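Local structure of gamma-glutamylcyclotransferase (Homo sapiens, 3CRY) at residues A[133-138]-A[161-166]; A[104-109]-A[126-131]; A[80-85]-A[150-155]; A[48-53]-A[72-77]. The protein catalyses the release of 5-oxoproline from gamma-glutamyl dipeptides, may contribute to glutathione homeostasis, and works as a homodimer. The protein carries 1 engineered substitution. All blocks are in the same frame, centred on the assembly; numbering follows the deposited sequence.

Interaction 1 of 4, residues A[133-138]-A[161-166]; sequences APPSPQ and KAIEPN
Asn-166 sets its amide across Ser-136 and Pro-137, with OD1 3.3 Å from Pro-137 CD. Residues 133-138 are the proline-rich lead-in to helix 137-149, with Ser-136 at the N-cap; residues 161-166 belong to the loop that follows helix 154-161, and the two run at about a right angle. One direct hydrogen bond joins them: Asn-166 N donates to Pro-135 O at 2.8 Å, fairly straight at 161° and tilted from the carbonyl plane. Beside it Pro-165 CB rests against the same carbonyl oxygen and against CG of Pro-137, whose ring crosses it at about a right angle. At the other end Pro-135 CG meets Ile-163 CG2 (3.7 Å); with CG2 anti to the backbone N (chi1 -65° for CG1), this methyl is the branch that reaches the proline. Both side chains also lean on Phe-53 of strand 49-56. Asn-166 OD1 accepts from Tyr-168 N, and ND2 donates to His-65 O. Ser-136 OG bonds with Trp-64 O and with the N of Tyr-139, an inferred substrate-binding residue. A water closes the edge, donating to Pro-134 O at 2.7 Å and accepting from Asn-166 ND2 at 3.0 Å.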
loop_
_atom_site.group_PDB
_atom_site.type_symbol
_atom_site.label_atom_id
_atom_site.label_comp_id
_atom_site.label_asym_id
_atom_site.label_seq_id
_atom_site.Cartn_x
_atom_site.Cartn_y
_atom_site.Cartn_z
ATOM N N ALA A 133 -7.314 -10.031 -13.953
ATOM C CA ALA A 133 -7.127 -10.635 -15.284
ATOM C C ALA A 133 -6.003 -11.660 -15.233
ATOM O O ALA A 133 -4.962 -11.413 -14.603
ATOM C CB ALA A 133 -6.832 -9.588 -16.340
ATOM N N PRO A 134 -6.199 -12.807 -15.917
ATOM C CA PRO A 134 -5.179 -13.860 -15.860
ATOM C C PRO A 134 -3.828 -13.466 -16.467
ATOM O O PRO A 134 -3.776 -12.692 -17.440
ATOM C CB PRO A 134 -5.794 -15.031 -16.646
ATOM C CG PRO A 134 -7.180 -14.643 -16.988
ATOM C CD PRO A 134 -7.376 -13.174 -16.731
ATOM N N PRO A 135 -2.733 -14.035 -15.919
ATOM C CA PRO A 135 -1.410 -13.747 -16.469
ATOM C C PRO A 135 -1.205 -14.456 -17.812
ATOM O O PRO A 135 -1.885 -15.460 -18.098
ATOM C CB PRO A 135 -0.453 -14.356 -15.427
ATOM C CG PRO A 135 -1.261 -15.519 -14.812
ATOM C CD PRO A 135 -2.684 -14.991 -14.784
ATOM N N SER A 136 -0.293 -13.929 -18.623
ATOM C CA SER A 136 0.130 -14.647 -19.845
ATOM C C SER A 136 0.902 -15.937 -19.500
ATOM O O SER A 136 1.477 -16.063 -18.416
ATOM C CB SER A 136 1.001 -13.747 -20.727
ATOM O OG SER A 136 2.234 -13.496 -20.063
ATOM N N PRO A 137 0.912 -16.917 -20.425
ATOM C CA PRO A 137 1.764 -18.082 -20.174
ATOM C C PRO A 137 3.227 -17.730 -19.889
ATOM O O PRO A 137 3.846 -18.337 -19.002
ATOM C CB PRO A 137 1.610 -18.921 -21.464
ATOM C CG PRO A 137 0.192 -18.566 -21.943
ATOM C CD PRO A 137 0.089 -17.063 -21.645
ATOM N N GLN A 138 3.771 -16.755 -20.610
ATOM C CA GLN A 138 5.163 -16.345 -20.418
ATOM C C GLN A 138 5.424 -15.802 -19.005
ATOM O O GLN A 138 6.406 -16.188 -18.339
ATOM C CB GLN A 138 5.568 -15.355 -21.510
ATOM C CG GLN A 138 5.439 -15.957 -22.952
ATOM C CD GLN A 138 4.042 -15.748 -23.576
ATOM O OE1 GLN A 138 3.082 -15.468 -22.876
ATOM N NE2 GLN A 138 3.952 -15.851 -24.915
ATOM N N LYS A 161 1.727 -23.279 -10.041
ATOM C CA LYS A 161 1.546 -24.088 -11.250
ATOM C C LYS A 161 0.060 -24.292 -11.593
ATOM O O LYS A 161 -0.273 -24.541 -12.751
ATOM C CB LYS A 161 2.264 -25.434 -11.103
ATOM C CG LYS A 161 3.786 -25.298 -11.064
ATOM C CD LYS A 161 4.447 -26.550 -10.539
ATOM C CE LYS A 161 4.463 -27.654 -11.590
ATOM N NZ LYS A 161 5.165 -28.889 -11.069
ATOM N N ALA A 162 -0.807 -24.170 -10.590
ATOM C CA ALA A 162 -2.249 -24.335 -10.765
ATOM C C ALA A 162 -2.909 -23.086 -11.358
ATOM O O ALA A 162 -4.078 -23.116 -11.724
ATOM C CB ALA A 162 -2.900 -24.711 -9.443
ATOM N N ILE A 163 -2.159 -21.995 -11.504
ATOM C CA ILE A 163 -2.765 -20.749 -12.018
ATOM C C ILE A 163 -3.201 -20.924 -13.470
ATOM O O ILE A 163 -2.418 -21.419 -14.286
ATOM C CB ILE A 163 -1.764 -19.579 -11.922
ATOM C CG1 ILE A 163 -1.452 -19.278 -10.446
ATOM C CG2 ILE A 163 -2.310 -18.328 -12.630
ATOM C CD1 ILE A 163 -0.306 -18.292 -10.251
ATOM N N GLU A 164 -4.426 -20.515 -13.804
ATOM C CA GLU A 164 -4.881 -20.627 -15.194
ATOM C C GLU A 164 -4.467 -19.364 -15.984
ATOM O O GLU A 164 -4.913 -18.262 -15.657
ATOM C CB GLU A 164 -6.401 -20.853 -15.255
ATOM C CG GLU A 164 -6.832 -22.239 -14.716
ATOM C CD GLU A 164 -6.755 -23.370 -15.774
ATOM O OE1 GLU A 164 -6.489 -23.071 -16.952
ATOM O OE2 GLU A 164 -6.972 -24.575 -15.430
ATOM N N PRO A 165 -3.611 -19.519 -17.010
ATOM C CA PRO A 165 -3.146 -18.339 -17.759
ATOM C C PRO A 165 -4.173 -17.909 -18.797
ATOM O O PRO A 165 -5.177 -18.622 -19.039
ATOM C CB PRO A 165 -1.846 -18.831 -18.426
ATOM C CG PRO A 165 -2.112 -20.309 -18.664
ATOM C CD PRO A 165 -3.026 -20.772 -17.536
ATOM N N ASN A 166 -3.946 -16.760 -19.419
ATOM C CA ASN A 166 -4.723 -16.412 -20.592
ATOM C C ASN A 166 -4.224 -17.203 -21.812
ATOM O O ASN A 166 -3.379 -18.079 -21.681
ATOM C CB ASN A 166 -4.749 -14.895 -20.834
ATOM C CG ASN A 166 -3.408 -14.316 -21.293
ATOM O OD1 ASN A 166 -2.541 -14.999 -21.845
ATOM N ND2 ASN A 166 -3.253 -13.031 -21.077
HETATM O O HOH W 1 -5.212 -11.500 -19.333
#

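Interaction 2 of 4, residues A[104-109]-A[126-131]; sequences MYVVIE and LMTNYE
Tyr-105 and Met-127 cross obliquely where strands 106-114 and 119-126 of the antiparallel sheet part. Met-127 CG sits over one face of the tyrosine ring, 4.1 Å from its centroid and offset toward the rim, a CH-pi contact. Met-127 SD lies obliquely to the Tyr-105 ring, 5.3 Å from its centroid, a Met-aromatic contact, and the extended chain carries CE on to Tyr-105 OH (3.4 Å). That hydroxyl bonds with Ala-69 O, and the ring also borders Tyr-22, an inferred substrate-binding residue, and Gln-98, the engineered position of the catalytic proton acceptor. With an alanine here, Met-127 would probably lose the ring it packs on and Ala-69 O its hydroxyl partner, and a gap would be likely to open beside Gln-98. Val-106 and Leu-126 form the antiparallel hydrogen-bonded pair, with Val-106 N to Leu-126 O at 2.8 Å and Leu-126 N to Val-106 O at 3.1 Å. The side chains of Ile-108 and Leu-126 cross at about a right angle, CD1 to CD2 3.7 Å, and Val-106 CG1 meets Thr-128 CG2 (3.6 Å). Thr-128 OG1 bonds to Gln-73 of the second subunit, whose NE2 also donates to Tyr-105 O. Two backbone bonds thus fix the pairing, while Tyr-105 turns its ring to Met-127 and the active site and its carbonyl to the dimer partner.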
loop_
_atom_site.group_PDB
_atom_site.type_symbol
_atom_site.label_atom_id
_atom_site.label_comp_id
_atom_site.label_asym_id
_atom_site.label_seq_id
_atom_site.Cartn_x
_atom_site.Cartn_y
_atom_site.Cartn_z
ATOM N N MET A 104 0.751 2.627 -11.135
ATOM C CA MET A 104 0.635 1.185 -11.378
ATOM C C MET A 104 0.700 0.359 -10.085
ATOM O O MET A 104 -0.092 -0.575 -9.887
ATOM C CB MET A 104 1.622 0.689 -12.461
ATOM C CG MET A 104 1.402 1.396 -13.831
ATOM S SD MET A 104 -0.285 1.244 -14.561
ATOM C CE MET A 104 -0.115 -0.296 -15.480
ATOM N N TYR A 105 1.658 0.709 -9.233
ATOM C CA TYR A 105 1.826 0.113 -7.910
ATOM C C TYR A 105 2.099 1.228 -6.913
ATOM O O TYR A 105 2.575 2.313 -7.284
ATOM C CB TYR A 105 3.031 -0.834 -7.891
ATOM C CG TYR A 105 2.857 -2.154 -8.650
ATOM C CD1 TYR A 105 3.110 -2.226 -10.018
ATOM C CD2 TYR A 105 2.465 -3.310 -7.994
ATOM C CE1 TYR A 105 2.990 -3.430 -10.711
ATOM C CE2 TYR A 105 2.330 -4.536 -8.673
ATOM C CZ TYR A 105 2.587 -4.579 -10.033
ATOM O OH TYR A 105 2.467 -5.755 -10.711
ATOM N N VAL A 106 1.808 0.941 -5.643
ATOM C CA VAL A 106 2.221 1.794 -4.535
ATOM C C VAL A 106 3.309 1.065 -3.744
ATOM O O VAL A 106 3.334 -0.196 -3.713
ATOM C CB VAL A 106 1.009 2.179 -3.642
ATOM C CG1 VAL A 106 0.527 0.966 -2.839
ATOM C CG2 VAL A 106 1.378 3.352 -2.722
ATOM N N VAL A 107 4.236 1.831 -3.151
ATOM C CA VAL A 107 5.233 1.269 -2.239
ATOM C C VAL A 107 4.586 0.898 -0.913
ATOM O O VAL A 107 3.863 1.714 -0.333
ATOM C CB VAL A 107 6.396 2.280 -1.943
ATOM C CG1 VAL A 107 7.343 1.713 -0.900
ATOM C CG2 VAL A 107 7.123 2.665 -3.213
ATOM N N ILE A 108 4.831 -0.325 -0.453
ATOM C CA ILE A 108 4.380 -0.767 0.886
ATOM C C ILE A 108 5.552 -1.198 1.773
ATOM O O ILE A 108 6.671 -1.435 1.289
ATOM C CB ILE A 108 3.363 -1.935 0.797
ATOM C CG1 ILE A 108 3.991 -3.195 0.165
ATOM C CG2 ILE A 108 2.073 -1.485 0.077
ATOM C CD1 ILE A 108 3.009 -4.378 0.099
ATOM N N GLU A 109 5.291 -1.321 3.075
ATOM C CA GLU A 109 6.219 -1.981 3.991
ATOM C C GLU A 109 5.474 -3.196 4.504
ATOM O O GLU A 109 4.283 -3.102 4.834
ATOM C CB GLU A 109 6.582 -1.065 5.180
ATOM C CG GLU A 109 7.608 -1.662 6.155
ATOM C CD GLU A 109 7.838 -0.750 7.344
ATOM O OE1 GLU A 109 8.470 0.304 7.162
ATOM O OE2 GLU A 109 7.336 -1.081 8.431
ATOM N N LEU A 126 2.244 -3.102 -4.230
ATOM C CA LEU A 126 0.982 -3.703 -4.676
ATOM C C LEU A 126 0.113 -2.709 -5.452
ATOM O O LEU A 126 0.346 -1.489 -5.391
ATOM C CB LEU A 126 0.243 -4.345 -3.491
ATOM C CG LEU A 126 -0.142 -3.410 -2.320
ATOM C CD1 LEU A 126 -1.268 -2.441 -2.657
ATOM C CD2 LEU A 126 -0.519 -4.275 -1.096
ATOM N N MET A 127 -0.863 -3.223 -6.208
ATOM C CA MET A 127 -1.754 -2.358 -7.002
ATOM C C MET A 127 -2.890 -1.843 -6.114
ATOM O O MET A 127 -3.399 -2.594 -5.274
ATOM C CB MET A 127 -2.372 -3.160 -8.143
ATOM C CG MET A 127 -1.382 -3.687 -9.129
ATOM S SD MET A 127 -2.266 -4.704 -10.368
ATOM C CE MET A 127 -0.847 -5.313 -11.255
ATOM N N THR A 128 -3.301 -0.592 -6.310
ATOM C CA THR A 128 -4.435 -0.042 -5.559
ATOM C C THR A 128 -5.691 0.183 -6.399
ATOM O O THR A 128 -6.772 0.438 -5.839
ATOM C CB THR A 128 -4.084 1.304 -4.875
ATOM O OG1 THR A 128 -3.815 2.298 -5.873
ATOM C CG2 THR A 128 -2.854 1.169 -3.972
ATOM N N ASN A 129 -5.547 0.094 -7.725
ATOM C CA ASN A 129 -6.649 0.346 -8.628
ATOM C C ASN A 129 -6.422 -0.534 -9.844
ATOM O O ASN A 129 -5.604 -0.215 -10.704
ATOM C CB ASN A 129 -6.670 1.849 -9.017
ATOM C CG ASN A 129 -7.876 2.219 -9.858
ATOM O OD1 ASN A 129 -8.645 1.343 -10.282
ATOM N ND2 ASN A 129 -8.054 3.512 -10.115
ATOM N N TYR A 130 -7.089 -1.687 -9.878
ATOM C CA TYR A 130 -6.867 -2.615 -11.005
ATOM C C TYR A 130 -8.079 -3.464 -11.327
ATOM O O TYR A 130 -8.997 -3.564 -10.522
ATOM C CB TYR A 130 -5.661 -3.538 -10.718
ATOM C CG TYR A 130 -5.900 -4.632 -9.666
ATOM C CD1 TYR A 130 -5.813 -4.363 -8.289
ATOM C CD2 TYR A 130 -6.198 -5.940 -10.055
ATOM C CE1 TYR A 130 -6.030 -5.387 -7.326
ATOM C CE2 TYR A 130 -6.428 -6.960 -9.103
ATOM C CZ TYR A 130 -6.345 -6.675 -7.744
ATOM O OH TYR A 130 -6.553 -7.695 -6.824
ATOM N N GLU A 131 -8.051 -4.088 -12.508
ATOM C CA GLU A 131 -9.082 -5.059 -12.924
ATOM C C GLU A 131 -8.441 -6.451 -12.988
ATOM O O GLU A 131 -7.417 -6.618 -13.655
ATOM C CB GLU A 131 -9.672 -4.660 -14.285
ATOM C CG GLU A 131 -10.562 -3.389 -14.248
ATOM C CD GLU A 131 -10.739 -2.697 -15.615
ATOM O OE1 GLU A 131 -10.399 -3.292 -16.669
ATOM O OE2 GLU A 131 -11.230 -1.544 -15.634
HETATM O O HOH W 2 -2.907 0.571 -9.016
#

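Interaction 3 of 4, residues A[80-85]-A[150-155]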
loop_
_atom_site.group_PDB
_atom_site.type_symbol
_atom_site.label_atom_id
_atom_site.label_comp_id
_atom_site.label_asym_id
_atom_site.label_seq_id
_atom_site.Cartn_x
_atom_site.Cartn_y
_atom_site.Cartn_z
ATOM N N TRP A 80 4.031 -16.584 -0.463
ATOM C CA TRP A 80 5.471 -16.823 -0.316
ATOM C C TRP A 80 6.244 -16.037 -1.361
ATOM O O TRP A 80 5.777 -15.855 -2.490
ATOM C CB TRP A 80 5.791 -18.309 -0.463
ATOM C CG TRP A 80 5.442 -19.118 0.773
ATOM C CD1 TRP A 80 4.243 -19.709 1.062
ATOM C CD2 TRP A 80 6.316 -19.420 1.864
ATOM N NE1 TRP A 80 4.319 -20.374 2.270
ATOM C CE2 TRP A 80 5.582 -20.207 2.783
ATOM C CE3 TRP A 80 7.652 -19.107 2.155
ATOM C CZ2 TRP A 80 6.143 -20.679 3.979
ATOM C CZ3 TRP A 80 8.206 -19.579 3.365
ATOM C CH2 TRP A 80 7.444 -20.363 4.243
ATOM N N GLY A 81 7.445 -15.604 -0.997
ATOM C CA GLY A 81 8.256 -14.865 -1.939
ATOM C C GLY A 81 9.730 -14.937 -1.583
ATOM O O GLY A 81 10.134 -15.678 -0.681
ATOM N N VAL A 82 10.513 -14.145 -2.309
ATOM C CA VAL A 82 11.968 -14.070 -2.136
ATOM C C VAL A 82 12.307 -12.682 -1.616
ATOM O O VAL A 82 11.844 -11.676 -2.178
ATOM C CB VAL A 82 12.740 -14.294 -3.477
ATOM C CG1 VAL A 82 14.241 -13.895 -3.328
ATOM C CG2 VAL A 82 12.597 -15.757 -3.930
ATOM N N VAL A 83 13.108 -12.649 -0.553
ATOM C CA VAL A 83 13.666 -11.400 -0.028
ATOM C C VAL A 83 15.025 -11.172 -0.688
ATOM O O VAL A 83 15.931 -12.034 -0.604
ATOM C CB VAL A 83 13.777 -11.403 1.521
ATOM C CG1 VAL A 83 14.383 -10.107 1.994
ATOM C CG2 VAL A 83 12.368 -11.613 2.163
ATOM N N TRP A 84 15.150 -10.012 -1.337
ATOM C CA TRP A 84 16.396 -9.559 -1.961
ATOM C C TRP A 84 17.056 -8.450 -1.146
ATOM O O TRP A 84 16.382 -7.526 -0.687
ATOM C CB TRP A 84 16.128 -9.014 -3.376
ATOM C CG TRP A 84 15.566 -10.036 -4.334
ATOM C CD1 TRP A 84 14.252 -10.209 -4.661
ATOM C CD2 TRP A 84 16.302 -11.024 -5.074
ATOM N NE1 TRP A 84 14.116 -11.246 -5.557
ATOM C CE2 TRP A 84 15.358 -11.765 -5.832
ATOM C CE3 TRP A 84 17.672 -11.345 -5.182
ATOM C CZ2 TRP A 84 15.736 -12.834 -6.689
ATOM C CZ3 TRP A 84 18.050 -12.409 -6.030
ATOM C CH2 TRP A 84 17.074 -13.144 -6.769
ATOM N N LYS A 85 18.379 -8.523 -0.993
ATOM C CA LYS A 85 19.122 -7.421 -0.373
ATOM C C LYS A 85 19.644 -6.505 -1.471
ATOM O O LYS A 85 20.321 -6.957 -2.415
ATOM C CB LYS A 85 20.293 -7.967 0.446
ATOM C CG LYS A 85 21.036 -6.909 1.261
ATOM C CD LYS A 85 22.156 -7.608 2.028
ATOM C CE LYS A 85 22.635 -6.792 3.206
ATOM N NZ LYS A 85 23.902 -7.401 3.726
ATOM N N ASN A 150 14.635 -20.522 -6.520
ATOM C CA ASN A 150 14.944 -19.911 -5.235
ATOM C C ASN A 150 14.365 -20.628 -4.011
ATOM O O ASN A 150 14.393 -20.101 -2.908
ATOM C CB ASN A 150 14.656 -18.395 -5.285
ATOM C CG ASN A 150 15.731 -17.628 -6.048
ATOM O OD1 ASN A 150 16.937 -17.855 -5.863
ATOM N ND2 ASN A 150 15.308 -16.737 -6.936
ATOM N N GLY A 151 13.840 -21.833 -4.219
ATOM C CA GLY A 151 13.468 -22.723 -3.112
ATOM C C GLY A 151 12.209 -22.368 -2.330
ATOM O O GLY A 151 12.166 -22.581 -1.116
ATOM N N LEU A 152 11.170 -21.843 -2.994
ATOM C CA LEU A 152 9.890 -21.655 -2.286
ATOM C C LEU A 152 9.310 -23.040 -1.932
ATOM O O LEU A 152 9.623 -24.028 -2.606
ATOM C CB LEU A 152 8.906 -20.837 -3.136
ATOM C CG LEU A 152 8.973 -19.311 -3.010
ATOM C CD1 LEU A 152 10.332 -18.718 -3.199
ATOM C CD2 LEU A 152 7.965 -18.670 -3.941
ATOM N N PRO A 153 8.486 -23.128 -0.863
ATOM C CA PRO A 153 7.934 -24.443 -0.479
ATOM C C PRO A 153 7.240 -25.162 -1.638
ATOM O O PRO A 153 6.546 -24.537 -2.448
ATOM C CB PRO A 153 6.959 -24.096 0.669
ATOM C CG PRO A 153 7.608 -22.856 1.297
ATOM C CD PRO A 153 8.039 -22.065 0.059
ATOM N N LEU A 154 7.436 -26.477 -1.730
ATOM C CA LEU A 154 6.941 -27.200 -2.899
ATOM C C LEU A 154 5.427 -27.103 -3.029
ATOM O O LEU A 154 4.903 -27.080 -4.147
ATOM C CB LEU A 154 7.424 -28.673 -2.900
ATOM C CG LEU A 154 8.956 -28.876 -2.874
ATOM C CD1 LEU A 154 9.309 -30.218 -2.259
ATOM C CD2 LEU A 154 9.618 -28.748 -4.255
ATOM N N GLU A 155 4.711 -27.033 -1.906
ATOM C CA GLU A 155 3.264 -26.910 -1.994
ATOM C C GLU A 155 2.830 -25.532 -2.502
ATOM O O GLU A 155 1.811 -25.414 -3.195
ATOM C CB GLU A 155 2.554 -27.282 -0.695
ATOM C CG GLU A 155 1.032 -27.357 -0.850
ATOM C CD GLU A 155 0.549 -27.841 -2.237
ATOM O OE1 GLU A 155 -0.225 -27.084 -2.880
ATOM O OE2 GLU A 155 0.919 -28.967 -2.682
#
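Strand 77-87 of the five-stranded antiparallel sheet is flanked here by the short connection between helices 137-149 and 154-161, whose first helix ends in a Schellman motif with Gly-151, at positive phi, as its C-prime residue. Two residues on, Pro-153 at the N-cap of the second helix sets its CG-CD edge on the face of Trp-80. Its CG stands 3.5 Å from the centroid of the indole six-membered ring and 6° off the ring normal, a CH-pi contact almost centred on the face, while CD reaches Trp-80 CD2 at 3.6 Å. The indole is held at its other end by NE1, bonded to Glu-78 OE2, and its ring also meets that of Tyr-156. Leu-152 splits its two methyls: CD2 approaches the backbone O of Trp-80, and CD1 packs on Val-82 CG2 at 3.8 Å. The same valine methyl, placed anti to the carbonyl carbon, touches Asn-150 CB (3.6 Å). Beyond it the asparagine amide stands nearly perpendicular to the Trp-84 indole, the planes 85° apart, with ND2 at 3.9 Å from Trp-84 CZ2. ND2 of that amide donates to Leu-26 O and Thr-28 OG1, and Trp-84 NE1 to Asn-25 O, which ties both nitrogens to the segment leading into helix 28-34. The whole is a helix-to-helix turn, a Schellman end followed by a proline N-cap, docked through apolar side chains on a beta-sheet face.

Interaction 4 of 4, residues A[48-53]-A[72-77]; sequences DFKLDF and FQSPGD
Asp-48 and the turn from Ser-74 to Asp-77 are joined by hydrogen bonds. Asp-48 OD1 takes Gly-76 N at 2.8 Å, almost straight at 177°, through its anti lone pair; Asp-48 N gives to Asp-77 O, and Asp-48 O receives Ser-74 N from above its carbonyl plane. Gly-76 belongs to this type II turn, where its backbone angles call for glycine. Further on, Lys-50 and Phe-72 form the antiparallel hydrogen-bonded pair, with 2.9 Å from Lys-50 N to Phe-72 O and 3.1 Å from Phe-72 N to Lys-50 O. In a CH-pi contact, Gln-73 CG lies over one face of the Phe-49 ring, 3.8 Å from its centroid. A serine in place of this phenylalanine lacks the ring, and a gap would probably open beside Gln-73 CG. Lys-50, with CG anti to the backbone N (chi1 179°), runs alongside Phe-72 and brings CD 3.8 Å from CZ, whereas Asp-52 CB comes to the edge of that ring. Of the charges, Lys-50 NZ and Asp-77 OD1 stay 4.3 Å apart, beyond a salt bridge; Asp-77 OD2 accepts from Ser-74 OG (2.7 Å). The pair forms part of the hairpin of strands 49-56 and 68-74; Leu-51 packs on helix 154-161, and Gln-73 faces the second subunit.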
loop_
_atom_site.group_PDB
_atom_site.type_symbol
_atom_site.label_atom_id
_atom_site.label_comp_id
_atom_site.label_asym_id
_atom_site.label_seq_id
_atom_site.Cartn_x
_atom_site.Cartn_y
_atom_site.Cartn_z
ATOM N N ASP A 48 -1.525 -13.509 5.799
ATOM C CA ASP A 48 -2.772 -12.770 5.667
ATOM C C ASP A 48 -2.813 -11.830 4.446
ATOM O O ASP A 48 -3.438 -10.764 4.478
ATOM C CB ASP A 48 -3.139 -12.025 6.974
ATOM C CG ASP A 48 -3.215 -12.962 8.190
ATOM O OD1 ASP A 48 -3.875 -14.020 8.093
ATOM O OD2 ASP A 48 -2.581 -12.655 9.226
ATOM N N PHE A 49 -2.176 -12.272 3.359
ATOM C CA PHE A 49 -2.325 -11.653 2.039
ATOM C C PHE A 49 -2.597 -12.756 1.024
ATOM O O PHE A 49 -2.237 -13.932 1.269
ATOM C CB PHE A 49 -1.034 -10.943 1.613
ATOM C CG PHE A 49 -0.833 -9.568 2.222
ATOM C CD1 PHE A 49 -0.454 -9.428 3.557
ATOM C CD2 PHE A 49 -0.964 -8.411 1.429
ATOM C CE1 PHE A 49 -0.233 -8.162 4.108
ATOM C CE2 PHE A 49 -0.748 -7.152 1.985
ATOM C CZ PHE A 49 -0.374 -7.032 3.310
ATOM N N LYS A 50 -3.210 -12.379 -0.098
ATOM C CA LYS A 50 -3.546 -13.314 -1.182
ATOM C C LYS A 50 -2.983 -12.784 -2.495
ATOM O O LYS A 50 -3.023 -11.564 -2.747
ATOM C CB LYS A 50 -5.068 -13.477 -1.287
ATOM C CG LYS A 50 -5.544 -14.415 -2.387
ATOM C CD LYS A 50 -7.085 -14.504 -2.404
ATOM C CE LYS A 50 -7.588 -15.515 -3.434
ATOM N NZ LYS A 50 -7.545 -16.898 -2.883
ATOM N N LEU A 51 -2.474 -13.689 -3.330
ATOM C CA LEU A 51 -1.917 -13.339 -4.641
ATOM C C LEU A 51 -3.044 -13.186 -5.679
ATOM O O LEU A 51 -3.991 -13.987 -5.712
ATOM C CB LEU A 51 -0.942 -14.455 -5.082
ATOM C CG LEU A 51 -0.184 -14.280 -6.405
ATOM C CD1 LEU A 51 0.881 -13.206 -6.292
ATOM C CD2 LEU A 51 0.444 -15.600 -6.815
ATOM N N ASP A 52 -2.947 -12.176 -6.541
ATOM C CA ASP A 52 -3.927 -11.975 -7.606
ATOM C C ASP A 52 -3.148 -11.476 -8.830
ATOM O O ASP A 52 -1.934 -11.202 -8.742
ATOM C CB ASP A 52 -5.005 -10.962 -7.182
ATOM C CG ASP A 52 -6.245 -10.975 -8.073
ATOM O OD1 ASP A 52 -6.442 -11.897 -8.907
ATOM O OD2 ASP A 52 -7.034 -10.015 -7.939
ATOM N N PHE A 53 -3.828 -11.415 -9.974
ATOM C CA PHE A 53 -3.247 -10.861 -11.210
ATOM C C PHE A 53 -4.227 -9.900 -11.834
ATOM O O PHE A 53 -5.431 -10.150 -11.833
ATOM C CB PHE A 53 -2.867 -11.976 -12.224
ATOM C CG PHE A 53 -1.818 -12.924 -11.696
ATOM C CD1 PHE A 53 -2.174 -13.958 -10.820
ATOM C CD2 PHE A 53 -0.468 -12.736 -11.998
ATOM C CE1 PHE A 53 -1.202 -14.813 -10.286
ATOM C CE2 PHE A 53 0.522 -13.602 -11.488
ATOM C CZ PHE A 53 0.154 -14.646 -10.623
ATOM N N PHE A 72 -3.205 -8.574 -1.889
ATOM C CA PHE A 72 -4.141 -7.779 -1.088
ATOM C C PHE A 72 -4.423 -8.467 0.245
ATOM O O PHE A 72 -4.224 -9.679 0.375
ATOM C CB PHE A 72 -5.413 -7.435 -1.877
ATOM C CG PHE A 72 -6.271 -8.631 -2.255
ATOM C CD1 PHE A 72 -7.124 -9.230 -1.317
ATOM C CD2 PHE A 72 -6.265 -9.121 -3.567
ATOM C CE1 PHE A 72 -7.937 -10.318 -1.681
ATOM C CE2 PHE A 72 -7.076 -10.202 -3.941
ATOM C CZ PHE A 72 -7.907 -10.800 -3.006
ATOM N N GLN A 73 -4.824 -7.689 1.247
ATOM C CA GLN A 73 -5.043 -8.264 2.585
ATOM C C GLN A 73 -6.237 -9.221 2.627
ATOM O O GLN A 73 -7.339 -8.903 2.141
ATOM C CB GLN A 73 -5.150 -7.133 3.618
ATOM C CG GLN A 73 -3.797 -6.473 3.842
ATOM C CD GLN A 73 -3.907 -5.135 4.495
ATOM O OE1 GLN A 73 -4.589 -4.237 3.977
ATOM N NE2 GLN A 73 -3.226 -4.979 5.639
ATOM N N SER A 74 -5.998 -10.403 3.188
ATOM C CA SER A 74 -6.987 -11.484 3.219
ATOM C C SER A 74 -6.674 -12.412 4.400
ATOM O O SER A 74 -5.757 -13.243 4.316
ATOM C CB SER A 74 -6.939 -12.254 1.889
ATOM O OG SER A 74 -8.007 -13.189 1.765
ATOM N N PRO A 75 -7.392 -12.250 5.529
ATOM C CA PRO A 75 -7.074 -13.056 6.713
ATOM C C PRO A 75 -7.080 -14.556 6.423
ATOM O O PRO A 75 -8.030 -15.049 5.823
ATOM C CB PRO A 75 -8.219 -12.730 7.682
ATOM C CG PRO A 75 -8.640 -11.338 7.298
ATOM C CD PRO A 75 -8.485 -11.288 5.787
ATOM N N GLY A 76 -6.030 -15.258 6.848
ATOM C CA GLY A 76 -5.979 -16.717 6.672
ATOM C C GLY A 76 -5.256 -17.214 5.435
ATOM O O GLY A 76 -4.901 -18.401 5.362
ATOM N N ASP A 77 -5.064 -16.321 4.459
ATOM C CA ASP A 77 -4.305 -16.625 3.239
ATOM C C ASP A 77 -2.821 -16.325 3.442
ATOM O O ASP A 77 -2.434 -15.736 4.442
ATOM C CB ASP A 77 -4.855 -15.820 2.058
ATOM C CG ASP A 77 -6.133 -16.410 1.491
ATOM O OD1 ASP A 77 -6.117 -17.604 1.103
ATOM O OD2 ASP A 77 -7.155 -15.695 1.426
HETATM O O HOH W 3 -9.217 -16.560 0.030
#

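How the interactions relate
From the N terminus, interaction 4 closes first, joining the two strands of the 49-56/68-74 hairpin. The chain turns at 75-76 into strand 77-87, where interaction 3 opens; its long loop returns only after helix 137-149. Nested inside that loop, interaction 2 pairs strands 106-114 and 119-126, then leads through strand 130-132, a neighbour of strand 49-56, into interaction 1. Interactions 1 and 3 cross, their segments alternating around helices 137-149 and 154-161. A probable hydrogen bond from Ala-133 N to Phe-53 O links interactions 1 and 4, and Tyr-130 OH meets Asp-52 OD2 between interactions 2 and 4, both of which touch the second subunit.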